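Inositol-1,4,5-trisphosphate 5-phosphatase 1 (Schizosaccharomyces pombe, PDB 1I9Y) removes the 5-phosphate from soluble and lipid inositol phosphates in a magnesium-dependent reaction, controlling cellular phosphatidylinositol 4,5-bisphosphate levels and taking part in membrane trafficking. Local coordinates at residues A[250-255]-A[282-287]. Sequence-based numbering, arbitrary orientation.
Sequences FSELPI and TDRILY
R284 opens the contact by gripping E252 side-on. Its NE donates to E252 OE2 at 2.7 Å and its NH1 to E252 OE1 at 3.1 Å, both nearly straight and both to syn lone pairs. Two kinks in the arginine chain turn its guanidinium almost into the plane of the carboxylate, 12° from it, whereas E252 reaches across extended, its CG anti to the backbone N (chi1 -175°). I255 CD1 rests over one guanidinium face, 3.6 Å from R284 NE. The ion pair belongs to a wider polar cluster: D235 makes a second salt bridge to R284 NH1 and Y296 OH hydrogen-bonds E252 OE2, which helps hold both groups in place. At I285 the chains are joined through water 1, which donates to I285 O and accepts from L253 N. L286 packs its CD2 tightly against E252 CB, 3.3 Å away, while its CB meets F250 CD2. Y287 forms a single antiparallel bridge with S251, a hydrogen-bonded pair: S251 N donates to Y287 O at 2.8 Å and Y287 N to S251 O at 2.9 Å. A chi1 of 68° folds the tyrosine ring back over S251, whose CB makes a CH-pi contact with one face, 4.2 Å from the centroid. The run TDRIL matches a signature motif of inositol polyphosphate 5-phosphatases. Within this catalytic domain, of the DNase I-like fold, the loop carrying 250-255 touches the outer edge of strand 283-288, the edge strand of a five-stranded sheet. Strand 201-205 pairs with that strand's other side and receives F250 on V202 and W204, while I285 packs on I309, A311 and Y313 of strand 309-320, in the other sheet.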
loop_
_atom_site.group_PDB
_atom_site.type_symbol
_atom_site.label_atom_id
_atom_site.label_comp_id
_atom_site.label_asym_id
_atom_site.label_seq_id
_atom_site.Cartn_x
_atom_site.Cartn_y
_atom_site.Cartn_z
ATOM N N PHE A 250 0.762 -1.860 11.761
ATOM C CA PHE A 250 0.805 -0.927 10.658
ATOM C C PHE A 250 0.945 0.463 11.210
ATOM O O PHE A 250 0.406 0.766 12.268
ATOM C CB PHE A 250 -0.482 -0.915 9.859
ATOM C CG PHE A 250 -0.581 -2.031 8.917
ATOM C CD1 PHE A 250 -0.998 -3.286 9.372
ATOM C CD2 PHE A 250 -0.242 -1.836 7.585
ATOM C CE1 PHE A 250 -1.095 -4.360 8.477
ATOM C CE2 PHE A 250 -0.320 -2.879 6.669
ATOM C CZ PHE A 250 -0.751 -4.158 7.111
ATOM N N SER A 251 1.639 1.301 10.462
ATOM C CA SER A 251 1.788 2.664 10.882
ATOM C C SER A 251 1.175 3.521 9.796
ATOM O O SER A 251 0.993 3.072 8.645
ATOM C CB SER A 251 3.268 3.033 10.999
ATOM O OG SER A 251 3.846 2.278 12.066
ATOM N N GLU A 252 0.818 4.738 10.186
ATOM C CA GLU A 252 0.337 5.703 9.240
ATOM C C GLU A 252 1.151 6.943 9.558
ATOM O O GLU A 252 1.366 7.265 10.748
ATOM C CB GLU A 252 -1.124 6.016 9.467
ATOM C CG GLU A 252 -1.679 6.938 8.415
ATOM C CD GLU A 252 -3.118 7.274 8.670
ATOM O OE1 GLU A 252 -3.534 7.345 9.872
ATOM O OE2 GLU A 252 -3.845 7.496 7.680
ATOM N N LEU A 253 1.609 7.639 8.526
ATOM C CA LEU A 253 2.327 8.887 8.762
ATOM C C LEU A 253 1.333 9.923 9.319
ATOM O O LEU A 253 0.128 9.796 9.135
ATOM C CB LEU A 253 2.897 9.374 7.437
ATOM C CG LEU A 253 4.348 9.763 7.279
ATOM C CD1 LEU A 253 5.246 8.928 8.142
ATOM C CD2 LEU A 253 4.703 9.732 5.777
ATOM N N PRO A 254 1.828 10.958 10.043
ATOM C CA PRO A 254 0.801 11.885 10.501
ATOM C C PRO A 254 0.077 12.530 9.303
ATOM O O PRO A 254 0.673 12.768 8.241
ATOM C CB PRO A 254 1.557 12.926 11.381
ATOM C CG PRO A 254 3.004 12.644 11.229
ATOM C CD PRO A 254 3.125 11.172 10.720
ATOM N N ILE A 255 -1.221 12.770 9.504
ATOM C CA ILE A 255 -2.050 13.366 8.492
ATOM C C ILE A 255 -2.033 14.872 8.602
ATOM O O ILE A 255 -2.466 15.450 9.610
ATOM C CB ILE A 255 -3.510 12.898 8.604
ATOM C CG1 ILE A 255 -3.601 11.409 8.269
ATOM C CG2 ILE A 255 -4.388 13.727 7.694
ATOM C CD1 ILE A 255 -4.984 10.787 8.508
ATOM N N THR A 282 -11.515 9.204 4.910
ATOM C CA THR A 282 -11.890 7.843 4.460
ATOM C C THR A 282 -10.747 7.156 3.749
ATOM O O THR A 282 -10.624 5.942 3.782
ATOM C CB THR A 282 -13.034 7.942 3.431
ATOM O OG1 THR A 282 -12.688 8.987 2.515
ATOM C CG2 THR A 282 -14.331 8.341 4.085
ATOM N N ASP A 283 -9.920 7.954 3.079
ATOM C CA ASP A 283 -8.816 7.439 2.278
ATOM C C ASP A 283 -7.472 7.389 3.015
ATOM O O ASP A 283 -6.970 8.400 3.492
ATOM C CB ASP A 283 -8.711 8.325 1.045
ATOM C CG ASP A 283 -10.054 8.426 0.377
ATOM O OD1 ASP A 283 -10.410 7.404 -0.225
ATOM O OD2 ASP A 283 -10.800 9.438 0.542
ATOM N N ARG A 284 -6.892 6.209 3.063
ATOM C CA ARG A 284 -5.663 6.047 3.802
ATOM C C ARG A 284 -4.635 5.077 3.326
ATOM O O ARG A 284 -4.931 4.127 2.572
ATOM C CB ARG A 284 -6.056 5.765 5.234
ATOM C CG ARG A 284 -6.168 7.207 5.741
ATOM C CD ARG A 284 -7.185 7.487 6.613
ATOM N NE ARG A 284 -6.518 7.573 7.889
ATOM C CZ ARG A 284 -7.210 7.714 8.995
ATOM N NH1 ARG A 284 -6.579 7.772 10.155
ATOM N NH2 ARG A 284 -8.524 7.804 8.875
ATOM N N ILE A 285 -3.404 5.337 3.728
ATOM C CA ILE A 285 -2.330 4.459 3.348
ATOM C C ILE A 285 -1.571 4.133 4.609
ATOM O O ILE A 285 -1.091 5.013 5.305
ATOM C CB ILE A 285 -1.417 5.149 2.310
ATOM C CG1 ILE A 285 -2.232 5.543 1.072
ATOM C CG2 ILE A 285 -0.273 4.230 1.878
ATOM C CD1 ILE A 285 -1.434 6.535 0.119
ATOM N N LEU A 286 -1.518 2.841 4.904
ATOM C CA LEU A 286 -0.852 2.290 6.063
ATOM C C LEU A 286 0.259 1.346 5.621
ATOM O O LEU A 286 0.142 0.707 4.542
ATOM C CB LEU A 286 -1.850 1.481 6.882
ATOM C CG LEU A 286 -3.114 2.231 7.275
ATOM C CD1 LEU A 286 -3.995 1.274 8.101
ATOM C CD2 LEU A 286 -2.766 3.515 8.072
ATOM N N TYR A 287 1.344 1.234 6.411
ATOM C CA TYR A 287 2.406 0.298 6.025
ATOM C C TYR A 287 2.906 -0.526 7.195
ATOM O O TYR A 287 2.857 -0.078 8.367
ATOM C CB TYR A 287 3.589 1.026 5.394
ATOM C CG TYR A 287 4.353 1.901 6.354
ATOM C CD1 TYR A 287 5.494 1.431 7.022
ATOM C CD2 TYR A 287 3.927 3.193 6.609
ATOM C CE1 TYR A 287 6.190 2.258 7.938
ATOM C CE2 TYR A 287 4.607 4.009 7.492
ATOM C CZ TYR A 287 5.732 3.536 8.147
ATOM O OH TYR A 287 6.362 4.395 8.979
HETATM O O HOH W 1 0.625 7.042 5.856
#